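Local coordinates for protein hydroxyindole o-methyltransferase (Homo sapiens, PDB 4A6D) that catalyses the final step of melatonin synthesis, transferring a methyl group from S-adenosylmethionine to N-acetylserotonin, at residues S22-A27 with L64-S69; G32-L37 with Y84-L89; S91-L94 with P99-Q102; S165-S170 with A336-I341. All coordinates share one frame; numbering follows the deposited sequence.

Contact 1: residues S22-A27 with L64-S69; sequences SQVLFA and LDICVS
Val24 and Ile66 carry this meeting of two helices, 7-31 and 57-69, and between residues 22-27 and 64-69 one branched side chain, that of Val24, supplies about half of the buried surface. Both methyls of Val24 straddle a single methyl of Ile66: CG1 of Val24 lies 3.7 Å from CG2 of Ile66, and CG2 of Val24 lies 3.9 Å from that same Ile66 atom. The match depends on torsions at both ends, since Val24 CG1 and Ile66 CG2 each stand anti to their own backbone N (chi1 of Val24 158°), which turns the two branches toward each other. Leu301 of the second subunit also packs on Val24 here.

Away from this tight spot the fit relaxes. Cys67 reaches Val24 CG1 from one flank with its sulfur, SG, at 4.1 Å, although the CA atoms of Val24 and Cys67, 7.6 Å apart, are the closest pair of backbone positions. Further round helix 57-69, Val68 and Ser69 are partly exposed and do not touch residues 22-27. On this looser side Gln297 of the second subunit bonds to Ser69 OG, and Arg291 of that subunit makes a salt bridge with Asp65.

Both segments belong to the dimerisation domain. No hydrogen bond crosses between them, so the contact is wholly apolar: the shape of the methyls sets the fit, and polar links to the partner subunit are left to neighbouring residues.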
loop_
_atom_site.group_PDB
_atom_site.type_symbol
_atom_site.label_atom_id
_atom_site.label_comp_id
_atom_site.label_asym_id
_atom_site.label_seq_id
_atom_site.Cartn_x
_atom_site.Cartn_y
_atom_site.Cartn_z
ATOM N N SER A 22 -2.173 4.410 0.711
ATOM C CA SER A 22 -1.406 4.518 1.964
ATOM C C SER A 22 -0.442 5.679 1.861
ATOM O O SER A 22 -0.460 6.547 2.724
ATOM C CB SER A 22 -0.645 3.228 2.288
ATOM O OG SER A 22 -1.546 2.159 2.527
ATOM N N GLN A 23 0.345 5.738 0.769
ATOM C CA GLN A 23 1.289 6.824 0.540
ATOM C C GLN A 23 0.666 8.201 0.386
ATOM O O GLN A 23 1.275 9.160 0.823
ATOM C CB GLN A 23 2.288 6.501 -0.557
ATOM C CG GLN A 23 3.360 5.541 -0.077
ATOM C CD GLN A 23 4.365 6.162 0.868
ATOM O OE1 GLN A 23 4.581 7.380 0.913
ATOM N NE2 GLN A 23 5.037 5.325 1.621
ATOM N N VAL A 24 -0.552 8.309 -0.183
ATOM C CA VAL A 24 -1.282 9.585 -0.279
ATOM C C VAL A 24 -1.551 10.102 1.141
ATOM O O VAL A 24 -1.252 11.262 1.426
ATOM C CB VAL A 24 -2.578 9.456 -1.119
ATOM C CG1 VAL A 24 -3.586 10.559 -0.790
ATOM C CG2 VAL A 24 -2.251 9.450 -2.599
ATOM N N LEU A 25 -2.060 9.210 2.037
ATOM C CA LEU A 25 -2.342 9.514 3.435
ATOM C C LEU A 25 -1.058 9.907 4.176
ATOM O O LEU A 25 -1.058 10.921 4.865
ATOM C CB LEU A 25 -3.004 8.304 4.121
ATOM C CG LEU A 25 -3.244 8.381 5.653
ATOM C CD1 LEU A 25 -4.190 9.515 6.002
ATOM C CD2 LEU A 25 -3.821 7.076 6.179
ATOM N N PHE A 26 0.031 9.117 4.007
ATOM C CA PHE A 26 1.336 9.330 4.638
ATOM C C PHE A 26 1.957 10.653 4.204
ATOM O O PHE A 26 2.446 11.395 5.056
ATOM C CB PHE A 26 2.306 8.156 4.334
ATOM C CG PHE A 26 1.898 6.752 4.770
ATOM C CD1 PHE A 26 0.953 6.558 5.779
ATOM C CD2 PHE A 26 2.466 5.628 4.174
ATOM C CE1 PHE A 26 0.574 5.266 6.174
ATOM C CE2 PHE A 26 2.103 4.340 4.580
ATOM C CZ PHE A 26 1.162 4.164 5.581
ATOM N N ALA A 27 1.921 10.957 2.884
ATOM C CA ALA A 27 2.478 12.180 2.303
ATOM C C ALA A 27 1.668 13.396 2.695
ATOM O O ALA A 27 2.249 14.441 2.947
ATOM C CB ALA A 27 2.568 12.068 0.792
ATOM N N LEU A 64 -4.688 16.712 -2.935
ATOM C CA LEU A 64 -5.934 17.208 -2.334
ATOM C C LEU A 64 -7.150 16.513 -2.961
ATOM O O LEU A 64 -8.040 16.071 -2.231
ATOM C CB LEU A 64 -6.078 18.739 -2.507
ATOM C CG LEU A 64 -5.097 19.652 -1.750
ATOM C CD1 LEU A 64 -5.166 21.067 -2.296
ATOM C CD2 LEU A 64 -5.364 19.652 -0.233
ATOM N N ASP A 65 -7.171 16.401 -4.310
ATOM C CA ASP A 65 -8.269 15.757 -5.031
ATOM C C ASP A 65 -8.415 14.294 -4.668
ATOM O O ASP A 65 -9.542 13.841 -4.453
ATOM C CB ASP A 65 -8.178 15.983 -6.542
ATOM C CG ASP A 65 -8.487 17.406 -6.986
ATOM O OD1 ASP A 65 -9.120 18.155 -6.197
ATOM O OD2 ASP A 65 -8.123 17.763 -8.142
ATOM N N ILE A 66 -7.293 13.568 -4.517
ATOM C CA ILE A 66 -7.353 12.171 -4.078
ATOM C C ILE A 66 -7.926 12.119 -2.637
ATOM O O ILE A 66 -8.809 11.306 -2.381
ATOM C CB ILE A 66 -6.000 11.439 -4.242
ATOM C CG1 ILE A 66 -5.652 11.322 -5.736
ATOM C CG2 ILE A 66 -6.014 10.055 -3.573
ATOM C CD1 ILE A 66 -4.239 11.245 -6.087
ATOM N N CYS A 67 -7.494 13.045 -1.747
ATOM C CA CYS A 67 -7.956 13.137 -0.350
ATOM C C CYS A 67 -9.474 13.343 -0.270
ATOM O O CYS A 67 -10.120 12.744 0.593
ATOM C CB CYS A 67 -7.196 14.219 0.415
ATOM S SG CYS A 67 -5.510 13.745 0.898
ATOM N N VAL A 68 -10.038 14.155 -1.199
ATOM C CA VAL A 68 -11.474 14.418 -1.302
ATOM C C VAL A 68 -12.213 13.113 -1.678
ATOM O O VAL A 68 -13.149 12.738 -0.972
ATOM C CB VAL A 68 -11.809 15.580 -2.265
ATOM C CG1 VAL A 68 -13.314 15.784 -2.366
ATOM C CG2 VAL A 68 -11.125 16.870 -1.827
ATOM N N SER A 69 -11.749 12.399 -2.735
ATOM C CA SER A 69 -12.294 11.103 -3.175
ATOM C C SER A 69 -12.222 10.038 -2.062
ATOM O O SER A 69 -13.130 9.206 -1.951
ATOM C CB SER A 69 -11.552 10.605 -4.411
ATOM O OG SER A 69 -11.788 11.461 -5.515
#

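Contact 2: residues G32-L37 with Y84-L89; sequences GVFDLL and YRNTEL. With SO4 (sulfate ion), chain G.
Phe34 and Leu37, one helical turn apart on helix 33-39, meet Asn86 and Tyr84 on strand 81-86, an example of one amide side chain tying a helix to a strand. The helical run opens at Gly32, whose positive phi closes helix 7-31 in a Schellman motif while the residue also serves as N-cap of the next helix. Val33 then packs its side chain on Leu63 of helix 57-69.

Phe34 gives the contact its polar link. Its carbonyl O receives ND2 of Asn86 at 3.1 Å, a nearly straight bond (173°) lying in the carbonyl plane and using a lone pair; the bond also lies within the amide plane of Asn86. With CG anti to its carbonyl carbon (chi1 -84°), Asn86 sends this amide to helix 33-39. The other end of the amide meets the ring: OD1 of Asn86 sits 3.4 Å from CD1 of Phe34, at the ring's edge. Ser90 OG also bonds to OD1, and this second grip helps to fix the rotation of the amide.

Leu37 completes the contact. Its CB rests 3.7 Å from Asn86 ND2, and its CD2 comes within 3.4 Å of Tyr84 O. Further along the chain, a sulfate, probably from the crystallisation liquor, accepts a hydrogen bond from the backbone N-H of Glu88, 3.1 Å from N to sulfate O3.

The axes of helix 33-37 and strand 84-86 run almost perpendicular, at 95°. Strand 73-78 pairs with strand 81-86 as an antiparallel hairpin, and its Leu73 touches both Phe34 and Asn86.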
loop_
_atom_site.group_PDB
_atom_site.type_symbol
_atom_site.label_atom_id
_atom_site.label_comp_id
_atom_site.label_asym_id
_atom_site.label_seq_id
_atom_site.Cartn_x
_atom_site.Cartn_y
_atom_site.Cartn_z
ATOM N N GLY A 32 1.912 18.144 6.090
ATOM C CA GLY A 32 1.153 18.924 7.065
ATOM C C GLY A 32 -0.108 19.586 6.537
ATOM O O GLY A 32 -0.560 20.578 7.117
ATOM N N VAL A 33 -0.700 19.022 5.456
ATOM C CA VAL A 33 -1.924 19.498 4.791
ATOM C C VAL A 33 -3.057 19.773 5.794
ATOM O O VAL A 33 -3.631 20.865 5.793
ATOM C CB VAL A 33 -2.368 18.523 3.657
ATOM C CG1 VAL A 33 -3.756 18.865 3.127
ATOM C CG2 VAL A 33 -1.349 18.493 2.526
ATOM N N PHE A 34 -3.353 18.779 6.645
ATOM C CA PHE A 34 -4.412 18.824 7.659
ATOM C C PHE A 34 -4.189 19.885 8.732
ATOM O O PHE A 34 -5.152 20.553 9.105
ATOM C CB PHE A 34 -4.657 17.428 8.255
ATOM C CG PHE A 34 -4.791 16.360 7.189
ATOM C CD1 PHE A 34 -5.866 16.369 6.301
ATOM C CD2 PHE A 34 -3.824 15.373 7.046
ATOM C CE1 PHE A 34 -5.971 15.405 5.295
ATOM C CE2 PHE A 34 -3.944 14.394 6.056
ATOM C CZ PHE A 34 -5.010 14.423 5.180
ATOM N N ASP A 35 -2.923 20.082 9.178
ATOM C CA ASP A 35 -2.557 21.108 10.163
ATOM C C ASP A 35 -2.783 22.515 9.593
ATOM O O ASP A 35 -3.426 23.337 10.251
ATOM C CB ASP A 35 -1.099 20.943 10.637
ATOM C CG ASP A 35 -0.862 19.793 11.597
ATOM O OD1 ASP A 35 -1.728 19.557 12.477
ATOM O OD2 ASP A 35 0.226 19.180 11.524
ATOM N N LEU A 36 -2.288 22.769 8.363
ATOM C CA LEU A 36 -2.429 24.032 7.636
ATOM C C LEU A 36 -3.905 24.400 7.448
ATOM O O LEU A 36 -4.255 25.576 7.581
ATOM C CB LEU A 36 -1.739 23.926 6.264
ATOM C CG LEU A 36 -1.651 25.213 5.438
ATOM C CD1 LEU A 36 -0.479 26.069 5.892
ATOM C CD2 LEU A 36 -1.515 24.901 3.967
ATOM N N LEU A 37 -4.760 23.390 7.136
ATOM C CA LEU A 37 -6.204 23.551 6.948
ATOM C C LEU A 37 -6.925 23.848 8.260
ATOM O O LEU A 37 -7.922 24.564 8.240
ATOM C CB LEU A 37 -6.842 22.333 6.249
ATOM C CG LEU A 37 -6.598 22.179 4.741
ATOM C CD1 LEU A 37 -7.006 20.807 4.268
ATOM C CD2 LEU A 37 -7.331 23.237 3.943
ATOM N N TYR A 84 -10.835 23.622 -0.175
ATOM C CA TYR A 84 -10.734 22.411 0.628
ATOM C C TYR A 84 -10.840 22.694 2.090
ATOM O O TYR A 84 -10.376 23.733 2.555
ATOM C CB TYR A 84 -9.420 21.686 0.316
ATOM C CG TYR A 84 -9.261 21.380 -1.157
ATOM C CD1 TYR A 84 -8.690 22.309 -2.028
ATOM C CD2 TYR A 84 -9.749 20.194 -1.697
ATOM C CE1 TYR A 84 -8.617 22.067 -3.401
ATOM C CE2 TYR A 84 -9.667 19.936 -3.067
ATOM C CZ TYR A 84 -9.104 20.877 -3.913
ATOM O OH TYR A 84 -8.964 20.585 -5.238
ATOM N N ARG A 85 -11.457 21.767 2.823
ATOM C CA ARG A 85 -11.629 21.860 4.264
ATOM C C ARG A 85 -11.491 20.463 4.874
ATOM O O ARG A 85 -11.644 19.469 4.161
ATOM C CB ARG A 85 -12.978 22.540 4.610
ATOM C CG ARG A 85 -14.200 21.626 4.652
ATOM C CD ARG A 85 -15.491 22.421 4.729
ATOM N NE ARG A 85 -16.544 21.838 3.889
ATOM C CZ ARG A 85 -16.638 21.992 2.568
ATOM N NH1 ARG A 85 -15.728 22.703 1.906
ATOM N NH2 ARG A 85 -17.629 21.424 1.896
ATOM N N ASN A 86 -11.186 20.388 6.178
ATOM C CA ASN A 86 -11.051 19.121 6.892
ATOM C C ASN A 86 -12.420 18.474 7.128
ATOM O O ASN A 86 -13.459 19.156 7.128
ATOM C CB ASN A 86 -10.338 19.326 8.236
ATOM C CG ASN A 86 -8.828 19.331 8.189
ATOM O OD1 ASN A 86 -8.187 18.471 7.576
ATOM N ND2 ASN A 86 -8.223 20.255 8.921
ATOM N N THR A 87 -12.402 17.149 7.319
ATOM C CA THR A 87 -13.563 16.322 7.658
ATOM C C THR A 87 -13.540 16.101 9.183
ATOM O O THR A 87 -12.662 16.637 9.871
ATOM C CB THR A 87 -13.454 14.959 6.959
ATOM O OG1 THR A 87 -12.153 14.412 7.207
ATOM C CG2 THR A 87 -13.763 15.026 5.480
ATOM N N GLU A 88 -14.473 15.282 9.709
ATOM C CA GLU A 88 -14.485 14.946 11.135
ATOM C C GLU A 88 -13.288 14.039 11.378
ATOM O O GLU A 88 -12.558 14.240 12.343
ATOM C CB GLU A 88 -15.794 14.246 11.534
ATOM C CG GLU A 88 -16.950 15.208 11.762
ATOM C CD GLU A 88 -17.165 15.714 13.177
ATOM O OE1 GLU A 88 -16.273 15.526 14.039
ATOM O OE2 GLU A 88 -18.235 16.319 13.419
ATOM N N LEU A 89 -13.036 13.116 10.420
ATOM C CA LEU A 89 -11.932 12.154 10.388
ATOM C C LEU A 89 -10.565 12.842 10.529
ATOM O O LEU A 89 -9.797 12.482 11.410
ATOM C CB LEU A 89 -11.995 11.374 9.040
ATOM C CG LEU A 89 -11.292 10.010 8.970
ATOM C CD1 LEU A 89 -11.847 9.175 7.835
ATOM C CD2 LEU A 89 -9.790 10.151 8.833
HETATM S S SO4 G . -17.695 15.500 7.625
HETATM O O1 SO4 G . -18.650 15.544 8.749
HETATM O O2 SO4 G . -16.920 16.732 7.610
HETATM O O3 SO4 G . -16.783 14.360 7.807
HETATM O O4 SO4 G . -18.428 15.362 6.357
#

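Contact 3: residues S91-L94 with P99-Q102; sequences SDYL and PTSQ
Tyr93 and Thr100 lie across one another where the chain, leaving helix 88-94, turns back on itself. The tyrosine ring presents its edge to the returning loop: CD1 of Tyr93 is 3.3 Å from Thr100 O, which lies near the ring plane, while CB of Asp92 covers the centre of one face. Thr100 OG1 is wedged between its own backbone N and carbonyl carbon (chi1 54°), a torsion that points it at Asp92 O, to which it donates at 2.9 Å. The hydroxyl approaches from above the carbonyl plane, and Ser98 OG is a second partner of that oxygen. A valine in place of Thr100 would probably cost Asp92 O one of its two hydroxyl partners and weaken the loop's hold on residues 91-94.

Gln102 adds a second link. Its backbone N gives a short bond to Tyr93 O, 2.7 Å, and its chain bends back so that NE2 reaches Thr100 O at 3.1 Å; Glu162 O also binds NE2, so two carbonyl oxygens hold it. CG of Gln102 rests 4.2 Å from CD1 of Tyr93.

As N-cap residue, Gln102 opens helix 103-117, so the turn connects that helix to helix 88-94. Val166 of helix 164-173 packs on Tyr93, Thr100 and Gln102, and Asp6 of the second subunit bonds to Tyr93 OH.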
loop_
_atom_site.group_PDB
_atom_site.type_symbol
_atom_site.label_atom_id
_atom_site.label_comp_id
_atom_site.label_asym_id
_atom_site.label_seq_id
_atom_site.Cartn_x
_atom_site.Cartn_y
_atom_site.Cartn_z
ATOM N N SER A 91 -9.817 16.075 11.200
ATOM C CA SER A 91 -9.740 16.982 12.343
ATOM C C SER A 91 -9.378 16.175 13.609
ATOM O O SER A 91 -8.434 16.525 14.323
ATOM C CB SER A 91 -11.066 17.720 12.516
ATOM O OG SER A 91 -11.120 18.422 13.746
ATOM N N ASP A 92 -10.083 15.054 13.823
ATOM C CA ASP A 92 -9.897 14.180 14.973
ATOM C C ASP A 92 -8.641 13.318 14.920
ATOM O O ASP A 92 -8.048 13.077 15.975
ATOM C CB ASP A 92 -11.135 13.279 15.183
ATOM C CG ASP A 92 -12.481 13.977 15.353
ATOM O OD1 ASP A 92 -12.493 15.179 15.708
ATOM O OD2 ASP A 92 -13.521 13.326 15.110
ATOM N N TYR A 93 -8.253 12.798 13.739
ATOM C CA TYR A 93 -7.119 11.866 13.701
ATOM C C TYR A 93 -5.896 12.308 12.961
ATOM O O TYR A 93 -4.893 11.598 13.002
ATOM C CB TYR A 93 -7.563 10.493 13.165
ATOM C CG TYR A 93 -8.741 9.880 13.889
ATOM C CD1 TYR A 93 -8.619 9.420 15.200
ATOM C CD2 TYR A 93 -9.976 9.742 13.261
ATOM C CE1 TYR A 93 -9.714 8.889 15.887
ATOM C CE2 TYR A 93 -11.072 9.197 13.932
ATOM C CZ TYR A 93 -10.934 8.768 15.245
ATOM O OH TYR A 93 -12.011 8.226 15.906
ATOM N N LEU A 94 -5.974 13.431 12.240
ATOM C CA LEU A 94 -4.891 13.884 11.373
ATOM C C LEU A 94 -4.343 15.288 11.656
ATOM O O LEU A 94 -3.454 15.734 10.930
ATOM C CB LEU A 94 -5.304 13.714 9.876
ATOM C CG LEU A 94 -5.775 12.307 9.451
ATOM C CD1 LEU A 94 -6.316 12.305 8.030
ATOM C CD2 LEU A 94 -4.653 11.311 9.534
ATOM N N PRO A 99 -6.331 15.430 20.480
ATOM C CA PRO A 99 -5.799 14.455 21.445
ATOM C C PRO A 99 -5.708 13.056 20.818
ATOM O O PRO A 99 -4.741 12.335 21.083
ATOM C CB PRO A 99 -6.811 14.508 22.599
ATOM C CG PRO A 99 -7.575 15.783 22.396
ATOM C CD PRO A 99 -7.654 15.923 20.911
ATOM N N THR A 100 -6.655 12.725 19.909
ATOM C CA THR A 100 -6.736 11.439 19.206
ATOM C C THR A 100 -5.936 11.341 17.919
ATOM O O THR A 100 -6.132 10.389 17.163
ATOM C CB THR A 100 -8.186 10.961 19.072
ATOM O OG1 THR A 100 -8.971 11.979 18.449
ATOM C CG2 THR A 100 -8.787 10.577 20.418
ATOM N N SER A 101 -4.992 12.288 17.702
ATOM C CA SER A 101 -4.090 12.393 16.549
ATOM C C SER A 101 -3.358 11.085 16.252
ATOM O O SER A 101 -2.816 10.470 17.162
ATOM C CB SER A 101 -3.066 13.499 16.785
ATOM O OG SER A 101 -2.343 13.807 15.605
ATOM N N GLN A 102 -3.334 10.666 14.971
ATOM C CA GLN A 102 -2.665 9.430 14.563
ATOM C C GLN A 102 -1.491 9.688 13.632
ATOM O O GLN A 102 -0.849 8.743 13.174
ATOM C CB GLN A 102 -3.671 8.395 14.019
ATOM C CG GLN A 102 -4.733 7.937 15.044
ATOM C CD GLN A 102 -4.172 7.271 16.286
ATOM O OE1 GLN A 102 -3.411 6.285 16.226
ATOM N NE2 GLN A 102 -4.557 7.786 17.448
#

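Contact 4: residues S165-S170 with A336-I341; sequences SVNGRS and AIYDAI
A chi1 of -146°, away from the usual staggered values, and a chi2 of 140° swing the carboxamide of Asn167 from helix 164-173 against the CB of Ala336 and the backbone of Tyr338. These residues lead into strand 339-344, an antiparallel strand of the Rossmann-like sheet (order 3-2-1-4-5-7-6) of class I methyltransferases. The one amide meets both the N-H and the C=O of Tyr338. OD1 of Asn167 accepts Tyr338 N at 2.9 Å in a nearly straight bond (170°), tilted from the carbonyl plane, while ND2 makes a weak bond to Tyr338 O at 3.3 Å.

The same OD1 lies at the edge of the Tyr338 ring, 3.7 Å from its CD2, and Ala336 CB packs against it at 3.3 Å. Replacing Asn167 by a leucine would probably strip Tyr338 N of its acceptor and let the entry to the strand shift against the helix. The Tyr338 ring in turn meets Trp164 and touches Arg252, two residues that bind S-adenosylmethionine, so the amide holds a second-shell residue of that pocket.

Where the helix is kinked, Ser170 OG bonds back to Asn167 O, 3.2 Å away and above its carbonyl plane.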
loop_
_atom_site.group_PDB
_atom_site.type_symbol
_atom_site.label_atom_id
_atom_site.label_comp_id
_atom_site.label_asym_id
_atom_site.label_seq_id
_atom_site.Cartn_x
_atom_site.Cartn_y
_atom_site.Cartn_z
ATOM N N SER A 165 -4.596 7.080 22.977
ATOM C CA SER A 165 -5.538 8.200 23.017
ATOM C C SER A 165 -6.950 7.737 22.590
ATOM O O SER A 165 -7.942 8.356 22.980
ATOM C CB SER A 165 -5.057 9.334 22.116
ATOM O OG SER A 165 -4.951 8.938 20.759
ATOM N N VAL A 166 -7.026 6.634 21.814
ATOM C CA VAL A 166 -8.276 6.025 21.342
ATOM C C VAL A 166 -8.581 4.683 22.015
ATOM O O VAL A 166 -9.729 4.433 22.342
ATOM C CB VAL A 166 -8.362 5.893 19.795
ATOM C CG1 VAL A 166 -9.120 7.056 19.192
ATOM C CG2 VAL A 166 -6.991 5.762 19.154
ATOM N N ASN A 167 -7.565 3.806 22.169
ATOM C CA ASN A 167 -7.710 2.448 22.714
ATOM C C ASN A 167 -7.406 2.295 24.219
ATOM O O ASN A 167 -7.750 1.258 24.795
ATOM C CB ASN A 167 -6.827 1.470 21.896
ATOM C CG ASN A 167 -7.385 0.064 21.727
ATOM O OD1 ASN A 167 -7.275 -0.532 20.649
ATOM N ND2 ASN A 167 -7.969 -0.527 22.784
ATOM N N GLY A 168 -6.765 3.298 24.822
ATOM C CA GLY A 168 -6.355 3.290 26.223
ATOM C C GLY A 168 -7.410 2.911 27.240
ATOM O O GLY A 168 -7.189 1.992 28.034
ATOM N N ARG A 169 -8.567 3.604 27.225
ATOM C CA ARG A 169 -9.652 3.369 28.187
ATOM C C ARG A 169 -10.221 1.950 28.171
ATOM O O ARG A 169 -10.486 1.403 29.245
ATOM C CB ARG A 169 -10.772 4.422 28.085
ATOM C CG ARG A 169 -11.421 4.689 29.432
ATOM C CD ARG A 169 -12.748 5.411 29.387
ATOM N NE ARG A 169 -13.281 5.510 30.750
ATOM C CZ ARG A 169 -14.202 4.697 31.267
ATOM N NH1 ARG A 169 -14.760 3.751 30.517
ATOM N NH2 ARG A 169 -14.594 4.844 32.524
ATOM N N SER A 170 -10.392 1.366 26.970
ATOM C CA SER A 170 -10.934 0.018 26.755
ATOM C C SER A 170 -10.088 -1.033 27.510
ATOM O O SER A 170 -10.615 -1.776 28.330
ATOM C CB SER A 170 -10.974 -0.328 25.261
ATOM O OG SER A 170 -10.884 0.803 24.401
ATOM N N ALA A 336 -11.888 -3.351 19.910
ATOM C CA ALA A 336 -10.886 -2.423 19.394
ATOM C C ALA A 336 -9.657 -3.175 18.863
ATOM O O ALA A 336 -9.674 -4.406 18.816
ATOM C CB ALA A 336 -10.501 -1.412 20.468
ATOM N N ILE A 337 -8.630 -2.465 18.378
ATOM C CA ILE A 337 -7.455 -3.177 17.892
ATOM C C ILE A 337 -6.824 -3.975 19.071
ATOM O O ILE A 337 -6.616 -5.189 18.960
ATOM C CB ILE A 337 -6.449 -2.237 17.166
ATOM C CG1 ILE A 337 -7.090 -1.647 15.880
ATOM C CG2 ILE A 337 -5.151 -2.973 16.844
ATOM C CD1 ILE A 337 -6.407 -0.363 15.391
ATOM N N TYR A 338 -6.637 -3.303 20.219
ATOM C CA TYR A 338 -6.019 -3.923 21.385
ATOM C C TYR A 338 -6.969 -4.483 22.415
ATOM O O TYR A 338 -7.965 -3.849 22.793
ATOM C CB TYR A 338 -4.892 -3.063 21.968
ATOM C CG TYR A 338 -3.808 -2.858 20.946
ATOM C CD1 TYR A 338 -2.876 -3.859 20.683
ATOM C CD2 TYR A 338 -3.817 -1.740 20.107
ATOM C CE1 TYR A 338 -1.945 -3.728 19.647
ATOM C CE2 TYR A 338 -2.844 -1.567 19.122
ATOM C CZ TYR A 338 -1.924 -2.573 18.880
ATOM O OH TYR A 338 -1.004 -2.429 17.870
ATOM N N ASP A 339 -6.677 -5.722 22.814
ATOM C CA ASP A 339 -7.452 -6.452 23.814
ATOM C C ASP A 339 -6.665 -6.536 25.113
ATOM O O ASP A 339 -5.502 -6.118 25.165
ATOM C CB ASP A 339 -7.850 -7.846 23.276
ATOM C CG ASP A 339 -8.578 -7.798 21.941
ATOM O OD1 ASP A 339 -9.734 -7.293 21.907
ATOM O OD2 ASP A 339 -8.008 -8.288 20.935
ATOM N N ALA A 340 -7.271 -7.081 26.149
ATOM C CA ALA A 340 -6.595 -7.207 27.457
ATOM C C ALA A 340 -6.654 -8.621 27.977
ATOM O O ALA A 340 -7.695 -9.271 27.887
ATOM C CB ALA A 340 -7.249 -6.275 28.463
ATOM N N ILE A 341 -5.538 -9.091 28.518
ATOM C CA ILE A 341 -5.392 -10.382 29.208
ATOM C C ILE A 341 -4.893 -10.088 30.615
ATOM O O ILE A 341 -3.910 -9.350 30.774
ATOM C CB ILE A 341 -4.362 -11.322 28.517
ATOM C CG1 ILE A 341 -4.889 -11.847 27.190
ATOM C CG2 ILE A 341 -3.933 -12.482 29.470
ATOM C CD1 ILE A 341 -3.845 -12.286 26.333
#

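In the fold
Contacts 1, 2 and 3 form a continuous cluster, while contact 4 belongs to the catalytic half. Contacts 1 and 2 join through Asp65 OD1 and Tyr84 OH, 2.6 Å apart, probably a hydrogen bond. Contact 2 reaches contact 3 where Phe34 CB lies 3.4 Å from Leu94 O, and Leu25 CD1 of contact 1 packs on Leu94 CD2 at 4.0 Å. Contact 3 is the bridge: Pro99 O is 3.2 Å from Ser165 CB of contact 4. Side chains also approach the bound S-adenosylmethionine in this order, Gln102 at about 10 Å and Tyr338 at about 7 Å, whereas contacts 1 and 2 lie remote from the annotated sites. All four touch the second subunit.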